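Local coordinates for histidine phosphotransfer protein (Medicago truncatula, PDB 4G78), which probably relays phosphoryl groups from cytokinin-sensing histidine kinases to response regulators through a histidine-containing phosphotransfer domain, at residues G22-Q27 with N129-L134; S29-L34 with E45-F50; N59-A64 with A77-Q82; S85-S88 with V94-V97; N103-E106 with G112-R115. All coordinates share one frame; numbering follows the deposited sequence. Where two conformers were deposited one is given.

Contact 1 of 5, residues G22-Q27 with N129-L134; sequences GYLDDQ and NNLKYL
Leu-24 reaches over to Leu-131, and the two leucines overlap at a single pair of methyls, CD2 of Leu-24 lying 4.2 Å from CD2 of Leu-131. The side chains cross obliquely, a loose meeting of branched, purely apolar groups that suits a buried position. Beside them the Tyr-23 ring offers one face to the amide of Asn-130. Its ND2 stands about 4.2 Å above the ring plane of Tyr-23, offset toward the rim, and no hydrogen bond joins the segments. The amide does have a polar partner, the backbone oxygen of Leu-126 one turn earlier, so Asn-130 ND2 merely packs over the ring near its rim while its hydrogen bond goes to Leu-126 O.

The chain at 22-27 turns between two helices. Gly-22 closes the first in a Schellman motif with phi 89°, where any side chain would jam against the preceding carbonyl. Asp-25 opens the next as N-cap, its OD1 accepting from Gln-27 N at 2.9 Å, a job suited to its short carboxylate.

Arg-93 adds a cation-pi partner to Tyr-23, while Leu-24 also touches Met-18 and Phe-19 of helix 6-20 and Leu-127 of helix 110-145. With Leu-131 resting on Phe-28 of helix 26-32 and on Phe-51 of helix 41-66, the contact wedges the turn between the long C-terminal helix and its neighbours.

Contact 2 of 5, residues S29-L34 with E45-F50; sequences SQLQKL and EVMTMF
Helix 26-32 comes up to helix 41-66 with Leu-31 and Val-46 as the nearest backbone points, their CA atoms 8.4 Å apart, a spacing that side chains must bridge. Leu-31 does most of the bridging. Its CG stands opposite the carbonyl carbon, and the near-straight second torsion (chi2 177°) extends CD1 as the leading methyl. That methyl meets Val-46 CG1 at 4.0 Å, the two side chains passing at a slant. On Val-46 the touching branch is the one lying anti to the backbone N (chi1 167°). CD1 of Leu-31 also lies 4.4 Å from Met-47 SD, but Met-47 was modelled in two conformers, so this second touch is less certain than the first.

No hydrogen bond crosses; the contact is wholly apolar. Leucine supplies the reach, and beta-branched valine gives a compact, stiff surface to rest against. Helix 26-32 ends just beyond, Lys-33 being the first residue to leave helical geometry.

Phe-42 and Val-43, a turn earlier on helix 41-66, give Leu-31 further apolar neighbours. Val-46 and Met-47 also touch Val-89 of helix 72-89, and Met-47 reaches Leu-131 and Phe-135 of helix 110-145, which places the short helix 26-32 against one end of the bundle.

Contact 3 of 5, residues N59-A64 with A77-Q82; sequences NNMSRA and AHAHQQ
This is apolar helix-helix packing between antiparallel neighbours of the HPt four-helix bundle, with a histidine in the seam. The axes of 59-64 and 77-82 run 162° apart in direction and approach to 10.4 Å. The Met-61 and His-78 side chains lie alongside each other, pointing opposite ways, which brings Met-61 CG to 3.5 Å from His-78 CB. Farther out, the bend at chi3 of Met-61 (90°) carries its methyl CE to 4.1 Å from Ala-79 CB, where a small side chain admits the flexible thioether; Met-61 has a second conformer, so its outer atoms describe one of two states. Nearer solvent, Asn-60 CB makes an off-centre CH-pi contact with the His-78 imidazole, 4.3 Å from the ring centroid and 29° from its normal. With His-78 cut back to an alanine, Asn-60 CB would probably lose its aromatic partner and Met-61 CG some of its cover, opening a gap in the seam.

His-80, predicted to be the phosphorylated histidine, is exposed on the same turn of helix and takes no part in this packing. Behind the seam helix 101-106 backs Met-61 and Ala-79 through Phe-101, and helix 110-145 backs Met-61 through Leu-117 and Leu-120.

Contact 4 of 5, residues S85-S88 with V94-V97; sequences SSAS and VKNV
Ser-86 and Lys-95 bury the most surface here, with Ala-87 contributing a smaller share, and the backbones come close: the CA atoms of Ser-86 and Lys-95 are only 5.1 Å apart. Such nearness suits a serine on one side, with only the lysine CB opposite it. Ser-86 CB sits 3.8 Å from Lys-95 CB, so the base of the lysine side chain lies against the serine. The serine hydroxyl stays by its own backbone N (chi1 -59°), where OG is hydrogen-bonded to the backbone oxygen of Gln-82 one turn back. Held there, OG also presses on Val-94, at 3.2 Å from CG1, a tight polar-to-methyl contact.

Lys-95 uses its length differently. The aliphatic part runs out past the opposing helix and its CD packs at 4.0 Å from Ala-87 CB. A bend at the last torsion (chi4 -83°) then turns the ammonium away from that helix and toward Asn-96. There NZ donates to OD1 of Asn-96 at 2.9 Å, approaching tilted 20° from the carbonyl plane.

Ser-85, Ser-86 and Ser-88 are serines of the HQxKGSSxS motif that in plant HPt proteins begins at the phosphorylatable histidine. No hydrogen bond spans the two segments; the Ser-86 hydroxyl and the Lys-95 ammonium are each bonded within their own helix: the serine can be buried because Gln-82 takes up its hydroxyl, and the lysine lends methylenes while its charge remains at the edge.

Contact 5 of 5, residues N103-E106 with G112-R115; sequences NFCE and GCVR
Phe-104 lies flat upon Gly-112, and this is the tight part of the contact. The glycine CA stands over the middle of the ring, 3.7 Å from its centroid and 8° off the normal, a nearly ideal CH-pi geometry. Gly-112 has no side chain to intervene, and a CB built there would fall 2.2 Å from Phe-104 CD1, so glycine is what allows the ring to rest directly on the backbone. With chi1 at -69°, Phe-104 CG sits opposite its carbonyl carbon, and the ring extends across the first turn of helix 110-145.

Next to the ring the packing stays close but becomes sulfur-rich. Cys-113 SG is 3.9 Å from Phe-104 CB and equally 3.9 Å from Cys-105 SG, a non-bonded distance, so the two cysteines act as small apolar groups and form no disulfide; Cys-113, however, was modelled in two conformers.

Toward solvent the contact loosens. Arg-115 is exposed, and its NH2 comes no nearer than 4.2 Å to Phe-104 CE1, at an oblique angle; within its own segment the guanidinium has Gly-112 CA over one face, toward the rim. A serine in place of Phe-104 would probably leave Gly-112 without its aromatic lid, open a gap beside Cys-113, and take away the outer contact of Arg-115 NH2.

Gly-112 N is hydrogen-bonded to Asn-109 OD1 just ahead of helix 110-145. The arrangement is one of two consecutive helices joined by a short turn, with helix 101-106 packed on the start of helix 110-145 in the HPt helical bundle.

How the contacts relate
Contacts 3, 4 and 5 tie together helices of the HPt bundle; contact 1 fastens the N-terminal part to it through the turn before helix 26-32, contact 2 through that helix itself. Helix 41-66 serves contacts 2 and 3, helix 72-89 contacts 3 and 4, and helix 110-145 contacts 1 and 5. Contact 5, packed with an aromatic ring, glycine and sulfur, is buried although at the far end of the bundle; the other four are partly buried. Contact 1 pairs leucines beside a tyrosine-asparagine overlap, contact 2 is purely apolar, contact 3 adds imidazole, and contact 4 mixes in a hydroxyl and a lysine. Gln-27 NE2 probably hydrogen-bonds Ser-88 O, linking contact 1 to contact 4.

Contact 1 of 5, residues G22-Q27 with N129-L134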
# COMPACT_ATOMS: atom_id res chain seq x y z
N GLY A 22 -5.38 7.93 7.04
CA GLY A 22 -5.20 6.52 7.38
C GLY A 22 -4.57 5.67 6.31
O GLY A 22 -4.54 4.45 6.47
N TYR A 23 -4.07 6.26 5.23
CA TYR A 23 -3.39 5.49 4.20
C TYR A 23 -2.10 4.86 4.71
O TYR A 23 -1.71 3.78 4.24
CB TYR A 23 -3.10 6.33 2.98
CG TYR A 23 -4.31 6.74 2.21
CD1 TYR A 23 -5.02 5.76 1.48
CD2 TYR A 23 -4.83 8.01 2.23
CE1 TYR A 23 -6.18 6.08 0.82
CE2 TYR A 23 -5.94 8.32 1.52
CZ TYR A 23 -6.63 7.31 0.81
OH TYR A 23 -7.75 7.61 0.09
N LEU A 24 -1.39 5.59 5.58
CA LEU A 24 -0.08 5.21 6.08
C LEU A 24 -0.13 5.18 7.59
O LEU A 24 -0.86 5.95 8.21
CB LEU A 24 0.96 6.26 5.67
CG LEU A 24 1.11 6.44 4.17
CD1 LEU A 24 2.04 7.62 3.88
CD2 LEU A 24 1.56 5.17 3.49
N ASP A 25 0.70 4.31 8.17
CA ASP A 25 0.92 4.26 9.59
C ASP A 25 2.42 4.25 9.90
O ASP A 25 3.26 4.37 9.01
CB ASP A 25 0.18 3.06 10.24
CG ASP A 25 0.70 1.69 9.85
OD1 ASP A 25 1.93 1.49 9.77
OD2 ASP A 25 -0.11 0.81 9.59
N ASP A 26 2.73 4.15 11.18
CA ASP A 26 4.10 4.34 11.61
C ASP A 26 5.11 3.37 10.97
O ASP A 26 6.29 3.69 10.95
CB ASP A 26 4.21 4.19 13.14
CG ASP A 26 5.56 4.67 13.64
OD1 ASP A 26 5.84 5.89 13.51
OD2 ASP A 26 6.32 3.86 14.17
N GLN A 27 4.70 2.20 10.48
CA GLN A 27 5.71 1.40 9.76
C GLN A 27 6.24 2.11 8.58
O GLN A 27 7.45 1.96 8.23
CB GLN A 27 5.18 0.01 9.44
CG GLN A 27 6.15 -0.80 8.55
CD GLN A 27 7.52 -1.06 9.14
OE1 GLN A 27 7.76 -0.83 10.33
NE2 GLN A 27 8.37 -1.53 8.30
N ASN A 129 -1.37 5.32 -6.00
CA ASN A 129 -1.38 6.63 -6.68
C ASN A 129 -0.89 7.74 -5.72
O ASN A 129 -0.12 8.63 -6.16
CB ASN A 129 -2.72 6.93 -7.20
CG ASN A 129 -3.00 6.04 -8.44
OD1 ASN A 129 -2.12 5.50 -9.11
ND2 ASN A 129 -4.25 5.93 -8.68
N ASN A 130 -1.29 7.69 -4.49
CA ASN A 130 -0.86 8.72 -3.52
C ASN A 130 0.65 8.58 -3.23
O ASN A 130 1.34 9.61 -3.13
CB ASN A 130 -1.70 8.68 -2.28
CG ASN A 130 -3.02 9.41 -2.41
OD1 ASN A 130 -3.04 10.61 -2.63
ND2 ASN A 130 -4.12 8.75 -2.35
N LEU A 131 1.17 7.38 -3.09
CA LEU A 131 2.59 7.20 -2.90
C LEU A 131 3.39 7.62 -4.10
O LEU A 131 4.45 8.23 -3.98
CB LEU A 131 2.95 5.74 -2.56
CG LEU A 131 2.61 5.34 -1.14
CD1 LEU A 131 2.85 3.83 -0.99
CD2 LEU A 131 3.36 6.18 -0.12
N LYS A 132 2.92 7.31 -5.32
CA LYS A 132 3.63 7.74 -6.52
C LYS A 132 3.76 9.25 -6.53
O LYS A 132 4.77 9.79 -6.99
CB LYS A 132 2.93 7.20 -7.78
CG LYS A 132 3.29 5.75 -8.09
CD LYS A 132 2.81 5.29 -9.48
CE LYS A 132 4.01 4.81 -10.29
NZ LYS A 132 3.76 3.44 -10.88
N TYR A 133 2.74 9.97 -6.09
CA TYR A 133 2.83 11.44 -6.00
C TYR A 133 3.85 11.88 -4.99
O TYR A 133 4.67 12.78 -5.26
CB TYR A 133 1.44 11.99 -5.73
CG TYR A 133 1.39 13.50 -5.73
CD1 TYR A 133 1.85 14.24 -6.84
CD2 TYR A 133 0.87 14.22 -4.69
CE1 TYR A 133 1.79 15.62 -6.83
CE2 TYR A 133 0.80 15.60 -4.73
CZ TYR A 133 1.28 16.30 -5.82
OH TYR A 133 1.19 17.67 -5.80
N LEU A 134 3.88 11.24 -3.83
CA LEU A 134 4.88 11.51 -2.80
C LEU A 134 6.28 11.38 -3.43
O LEU A 134 7.15 12.25 -3.27
CB LEU A 134 4.55 10.56 -1.62
CG LEU A 134 5.32 10.86 -0.32
CD1 LEU A 134 5.27 12.20 0.14
CD2 LEU A 134 4.85 9.85 0.68

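Contact 2 of 5, residues S29-L34 with E45-F50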
# COMPACT_ATOMS: atom_id res chain seq x y z
N SER A 29 6.60 5.38 8.43
CA SER A 29 7.54 6.30 9.05
C SER A 29 8.87 5.61 9.36
O SER A 29 9.94 6.24 9.22
CB SER A 29 6.93 6.86 10.35
OG SER A 29 5.69 7.46 10.15
N GLN A 30 8.82 4.40 9.82
CA GLN A 30 10.07 3.63 10.11
C GLN A 30 10.87 3.48 8.85
O GLN A 30 12.10 3.56 8.89
CB GLN A 30 9.75 2.29 10.71
CG GLN A 30 9.11 2.34 12.06
CD GLN A 30 9.90 3.00 13.10
OE1 GLN A 30 11.15 2.86 13.11
NE2 GLN A 30 9.33 3.77 13.96
N LEU A 31 10.25 3.18 7.73
CA LEU A 31 10.99 3.08 6.44
C LEU A 31 11.62 4.37 6.10
O LEU A 31 12.69 4.38 5.46
CB LEU A 31 10.08 2.59 5.37
CG LEU A 31 9.49 1.21 5.47
CD1 LEU A 31 8.53 0.97 4.28
CD2 LEU A 31 10.60 0.11 5.59
N GLN A 32 10.94 5.49 6.36
CA GLN A 32 11.40 6.80 5.95
C GLN A 32 12.44 7.41 6.88
O GLN A 32 13.08 8.40 6.49
CB GLN A 32 10.25 7.83 5.95
CG GLN A 32 9.28 7.53 4.93
CD GLN A 32 8.40 8.78 4.92
OE1 GLN A 32 8.44 9.45 3.89
NE2 GLN A 32 7.82 9.02 6.04
N LYS A 33 12.63 6.82 8.04
CA LYS A 33 13.46 7.51 9.05
C LYS A 33 14.84 7.72 8.53
O LYS A 33 15.38 6.84 7.77
CB LYS A 33 13.38 6.75 10.34
CG LYS A 33 14.00 5.35 10.32
CD LYS A 33 13.84 4.67 11.70
CE LYS A 33 13.39 3.22 11.50
NZ LYS A 33 14.24 2.26 12.26
N LEU A 34 15.49 8.80 8.84
CA LEU A 34 16.89 8.99 8.58
C LEU A 34 17.71 7.76 9.17
O LEU A 34 17.44 7.43 10.32
CB LEU A 34 17.47 10.25 9.03
CG LEU A 34 17.40 11.51 8.21
CD1 LEU A 34 17.71 12.71 9.10
CD2 LEU A 34 18.27 11.50 6.97
N GLU A 45 12.48 1.84 -3.10
CA GLU A 45 12.88 0.48 -3.46
C GLU A 45 11.91 -0.54 -2.80
O GLU A 45 11.47 -1.50 -3.44
CB GLU A 45 14.30 0.16 -3.17
CG GLU A 45 15.29 1.02 -3.94
CD GLU A 45 15.20 1.07 -5.47
OE1 GLU A 45 15.70 0.07 -6.04
OE2 GLU A 45 14.66 2.05 -6.00
N VAL A 46 11.68 -0.35 -1.51
CA VAL A 46 10.78 -1.24 -0.76
C VAL A 46 9.37 -1.19 -1.39
O VAL A 46 8.76 -2.26 -1.60
CB VAL A 46 10.73 -0.86 0.70
CG1 VAL A 46 9.59 -1.54 1.42
CG2 VAL A 46 12.05 -1.18 1.41
N MET A 47 8.86 -0.01 -1.64
CA MET A 47 7.51 0.10 -2.14
C MET A 47 7.40 -0.53 -3.52
O MET A 47 6.34 -1.09 -3.81
CB MET A 47 7.01 1.53 -2.12
CG MET A 47 6.73 2.07 -0.72
SD MET A 47 6.10 1.05 0.63
CE MET A 47 4.98 2.13 1.35
N THR A 48 8.41 -0.43 -4.37
CA THR A 48 8.32 -1.06 -5.70
C THR A 48 8.19 -2.59 -5.51
O THR A 48 7.41 -3.23 -6.22
CB THR A 48 9.53 -0.66 -6.52
OG1 THR A 48 9.53 0.69 -6.74
CG2 THR A 48 9.57 -1.48 -7.82
N MET A 49 8.93 -3.15 -4.60
CA MET A 49 8.83 -4.60 -4.30
C MET A 49 7.41 -4.94 -3.85
O MET A 49 6.84 -5.94 -4.27
CB MET A 49 9.88 -4.98 -3.28
CG MET A 49 11.28 -4.93 -3.81
SD MET A 49 12.47 -5.15 -2.44
CE MET A 49 13.99 -5.01 -3.37
N PHE A 50 6.88 -4.13 -2.93
CA PHE A 50 5.53 -4.32 -2.42
C PHE A 50 4.49 -4.19 -3.52
O PHE A 50 3.55 -5.01 -3.58
CB PHE A 50 5.30 -3.29 -1.30
CG PHE A 50 3.85 -3.21 -0.87
CD1 PHE A 50 3.29 -4.14 -0.07
CD2 PHE A 50 3.08 -2.14 -1.29
CE1 PHE A 50 1.99 -4.09 0.32
CE2 PHE A 50 1.75 -2.04 -0.92
CZ PHE A 50 1.22 -3.06 -0.07

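Contact 3 of 5, residues N59-A64 with A77-Q82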
# COMPACT_ATOMS: atom_id res chain seq x y z
N ASN A 59 -4.30 -10.00 -8.56
CA ASN A 59 -4.75 -10.71 -9.79
C ASN A 59 -5.08 -12.16 -9.46
O ASN A 59 -6.09 -12.72 -9.94
CB ASN A 59 -3.69 -10.58 -10.85
CG ASN A 59 -3.56 -9.24 -11.46
OD1 ASN A 59 -2.44 -8.98 -12.07
ND2 ASN A 59 -4.66 -8.45 -11.29
N ASN A 60 -4.25 -12.81 -8.60
CA ASN A 60 -4.57 -14.17 -8.19
C ASN A 60 -5.83 -14.29 -7.46
O ASN A 60 -6.62 -15.25 -7.66
CB ASN A 60 -3.40 -14.74 -7.35
CG ASN A 60 -2.19 -15.07 -8.19
OD1 ASN A 60 -2.36 -15.46 -9.31
ND2 ASN A 60 -0.98 -15.08 -7.78
N MET A 61 -6.15 -13.33 -6.58
CA MET A 61 -7.38 -13.36 -5.85
C MET A 61 -8.59 -13.18 -6.78
O MET A 61 -9.62 -13.85 -6.64
CB MET A 61 -7.49 -12.24 -4.77
CG MET A 61 -6.59 -12.51 -3.61
SD MET A 61 -6.58 -11.25 -2.35
CE MET A 61 -7.91 -11.91 -1.35
N SER A 62 -8.48 -12.26 -7.72
CA SER A 62 -9.55 -12.03 -8.69
C SER A 62 -9.87 -13.30 -9.44
O SER A 62 -11.03 -13.71 -9.60
CB SER A 62 -9.05 -10.92 -9.61
OG SER A 62 -10.17 -10.58 -10.46
N ARG A 63 -8.84 -13.96 -9.96
CA ARG A 63 -9.04 -15.19 -10.68
C ARG A 63 -9.62 -16.26 -9.81
O ARG A 63 -10.53 -17.01 -10.23
CB ARG A 63 -7.74 -15.64 -11.36
CG ARG A 63 -7.20 -14.71 -12.40
CD ARG A 63 -8.08 -14.50 -13.59
NE ARG A 63 -9.12 -13.53 -13.40
CZ ARG A 63 -8.99 -12.25 -13.10
NH1 ARG A 63 -10.04 -11.50 -12.84
NH2 ARG A 63 -7.77 -11.71 -13.07
N ALA A 64 -9.15 -16.36 -8.59
CA ALA A 64 -9.68 -17.35 -7.68
C ALA A 64 -11.13 -17.22 -7.46
O ALA A 64 -11.89 -18.23 -7.35
CB ALA A 64 -8.94 -17.35 -6.32
N ALA A 77 -5.95 -17.49 2.42
CA ALA A 77 -4.48 -17.50 2.47
C ALA A 77 -3.93 -16.26 1.75
O ALA A 77 -2.96 -15.65 2.22
CB ALA A 77 -3.97 -18.76 1.89
N HIS A 78 -4.47 -15.93 0.61
CA HIS A 78 -4.02 -14.74 -0.12
C HIS A 78 -4.24 -13.48 0.72
O HIS A 78 -3.41 -12.60 0.78
CB HIS A 78 -4.72 -14.59 -1.49
CG HIS A 78 -4.38 -15.53 -2.53
ND1 HIS A 78 -3.08 -15.82 -2.90
CD2 HIS A 78 -5.20 -16.21 -3.42
CE1 HIS A 78 -3.13 -16.72 -3.92
NE2 HIS A 78 -4.43 -16.99 -4.23
N ALA A 79 -5.42 -13.38 1.32
CA ALA A 79 -5.73 -12.18 2.13
C ALA A 79 -4.74 -12.08 3.30
O ALA A 79 -4.29 -10.98 3.61
CB ALA A 79 -7.14 -12.23 2.64
N HIS A 80 -4.39 -13.21 3.94
CA HIS A 80 -3.46 -13.20 5.02
C HIS A 80 -2.09 -12.80 4.57
O HIS A 80 -1.36 -12.02 5.24
CB HIS A 80 -3.43 -14.61 5.66
CG HIS A 80 -2.51 -14.75 6.82
ND1 HIS A 80 -1.21 -15.33 6.87
CD2 HIS A 80 -2.79 -14.28 8.06
CE1 HIS A 80 -0.78 -15.15 8.10
NE2 HIS A 80 -1.72 -14.49 8.87
N GLN A 81 -1.63 -13.30 3.43
CA GLN A 81 -0.35 -12.91 2.87
C GLN A 81 -0.33 -11.42 2.60
O GLN A 81 0.64 -10.72 2.91
CB GLN A 81 0.03 -13.74 1.67
CG GLN A 81 1.24 -13.24 0.87
CD GLN A 81 2.53 -13.52 1.61
OE1 GLN A 81 2.67 -14.50 2.36
NE2 GLN A 81 3.54 -12.64 1.33
N GLN A 82 -1.38 -10.90 1.94
CA GLN A 82 -1.42 -9.46 1.66
C GLN A 82 -1.48 -8.65 2.92
O GLN A 82 -0.92 -7.53 2.97
CB GLN A 82 -2.59 -9.15 0.73
CG GLN A 82 -2.60 -7.71 0.24
CD GLN A 82 -1.42 -7.34 -0.59
OE1 GLN A 82 -0.92 -8.15 -1.39
NE2 GLN A 82 -0.91 -6.11 -0.47

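Contact 4 of 5, residues S85-S88 with V94-V97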
# COMPACT_ATOMS: atom_id res chain seq x y z
N SER A 85 2.12 -8.38 4.11
CA SER A 85 2.89 -7.56 3.20
C SER A 85 2.55 -6.08 3.42
O SER A 85 3.43 -5.21 3.47
CB SER A 85 2.54 -7.98 1.78
OG SER A 85 3.14 -7.24 0.80
N SER A 86 1.26 -5.78 3.57
CA SER A 86 0.81 -4.42 3.81
C SER A 86 1.33 -3.88 5.11
O SER A 86 1.75 -2.73 5.22
CB SER A 86 -0.71 -4.40 3.74
OG SER A 86 -1.21 -4.84 2.51
N ALA A 87 1.31 -4.72 6.16
CA ALA A 87 1.88 -4.34 7.43
C ALA A 87 3.36 -4.05 7.33
O ALA A 87 3.85 -3.13 8.06
CB ALA A 87 1.68 -5.44 8.46
N SER A 88 4.08 -4.70 6.48
CA SER A 88 5.55 -4.51 6.32
C SER A 88 5.93 -3.17 5.79
O SER A 88 7.10 -2.77 5.92
CB SER A 88 6.16 -5.61 5.49
OG SER A 88 6.03 -5.42 4.07
N VAL A 94 -5.04 -0.66 3.46
CA VAL A 94 -4.97 -1.92 2.72
C VAL A 94 -4.93 -3.09 3.70
O VAL A 94 -5.67 -4.08 3.55
CB VAL A 94 -3.78 -1.92 1.75
CG1 VAL A 94 -3.65 -3.30 1.08
CG2 VAL A 94 -3.88 -0.85 0.70
N LYS A 95 -4.07 -3.00 4.73
CA LYS A 95 -3.95 -4.06 5.72
C LYS A 95 -5.31 -4.35 6.36
O LYS A 95 -5.68 -5.52 6.56
CB LYS A 95 -2.92 -3.63 6.79
CG LYS A 95 -2.94 -4.45 8.05
CD LYS A 95 -2.02 -3.92 9.09
CE LYS A 95 -2.43 -4.16 10.49
NZ LYS A 95 -3.41 -3.19 11.08
N ASN A 96 -6.03 -3.28 6.71
CA ASN A 96 -7.25 -3.49 7.44
C ASN A 96 -8.30 -4.12 6.55
O ASN A 96 -9.05 -5.00 7.00
CB ASN A 96 -7.62 -2.20 8.12
CG ASN A 96 -6.61 -1.83 9.25
OD1 ASN A 96 -5.96 -2.77 9.84
ND2 ASN A 96 -6.47 -0.60 9.55
N VAL A 97 -8.36 -3.81 5.27
CA VAL A 97 -9.29 -4.52 4.38
C VAL A 97 -8.92 -5.98 4.32
O VAL A 97 -9.82 -6.86 4.25
CB VAL A 97 -9.33 -3.94 2.94
CG1 VAL A 97 -10.19 -4.77 2.06
CG2 VAL A 97 -9.76 -2.48 2.87

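Contact 5 of 5, residues N103-E106 with G112-R115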
# COMPACT_ATOMS: atom_id res chain seq x y z
N ASN A 103 -13.53 -13.81 7.79
CA ASN A 103 -14.92 -14.16 8.19
C ASN A 103 -15.68 -14.72 7.00
O ASN A 103 -16.42 -15.71 7.13
CB ASN A 103 -15.51 -12.85 8.74
CG ASN A 103 -16.88 -12.93 9.36
OD1 ASN A 103 -17.68 -13.85 9.14
ND2 ASN A 103 -17.21 -11.96 10.19
N PHE A 104 -15.71 -14.15 5.85
CA PHE A 104 -16.44 -14.62 4.68
C PHE A 104 -15.88 -15.91 4.09
O PHE A 104 -16.66 -16.69 3.59
CB PHE A 104 -16.39 -13.52 3.71
CG PHE A 104 -17.22 -12.30 4.12
CD1 PHE A 104 -18.56 -12.40 4.36
CD2 PHE A 104 -16.57 -11.09 4.27
CE1 PHE A 104 -19.36 -11.28 4.66
CE2 PHE A 104 -17.35 -9.98 4.52
CZ PHE A 104 -18.70 -10.05 4.79
N CYS A 105 -14.58 -16.05 4.17
CA CYS A 105 -13.97 -17.27 3.68
C CYS A 105 -14.42 -18.44 4.54
O CYS A 105 -14.79 -19.50 4.02
CB CYS A 105 -12.44 -17.18 3.67
SG CYS A 105 -11.83 -16.08 2.42
N GLU A 106 -14.38 -18.31 5.87
CA GLU A 106 -14.80 -19.46 6.69
C GLU A 106 -16.23 -19.80 6.48
O GLU A 106 -16.52 -20.98 6.65
CB GLU A 106 -14.43 -19.22 8.13
CG GLU A 106 -12.96 -18.94 8.33
CD GLU A 106 -12.24 -19.89 9.23
OE1 GLU A 106 -12.09 -21.07 8.84
OE2 GLU A 106 -11.81 -19.46 10.31
N GLY A 112 -19.75 -11.70 -0.04
CA GLY A 112 -18.85 -11.01 0.90
C GLY A 112 -17.43 -10.86 0.43
O GLY A 112 -16.78 -9.87 0.52
N CYS A 113 -16.91 -11.98 -0.07
CA CYS A 113 -15.55 -11.99 -0.57
C CYS A 113 -15.40 -11.00 -1.75
O CYS A 113 -14.36 -10.32 -1.86
CB CYS A 113 -15.07 -13.37 -0.98
SG CYS A 113 -14.75 -14.51 0.36
N VAL A 114 -16.41 -10.96 -2.64
CA VAL A 114 -16.35 -10.03 -3.77
C VAL A 114 -16.28 -8.66 -3.25
O VAL A 114 -15.50 -7.82 -3.73
CB VAL A 114 -17.59 -10.29 -4.66
CG1 VAL A 114 -17.82 -9.10 -5.54
CG2 VAL A 114 -17.42 -11.66 -5.38
N ARG A 115 -17.15 -8.32 -2.26
CA ARG A 115 -17.12 -6.93 -1.70
C ARG A 115 -15.75 -6.64 -1.15
O ARG A 115 -15.24 -5.50 -1.28
CB ARG A 115 -18.20 -6.85 -0.60
CG ARG A 115 -19.64 -6.87 -1.21
CD ARG A 115 -20.60 -6.39 -0.11
NE ARG A 115 -20.88 -7.35 0.89
CZ ARG A 115 -21.71 -8.35 0.89
NH1 ARG A 115 -22.50 -8.61 -0.15
NH2 ARG A 115 -21.81 -9.15 1.97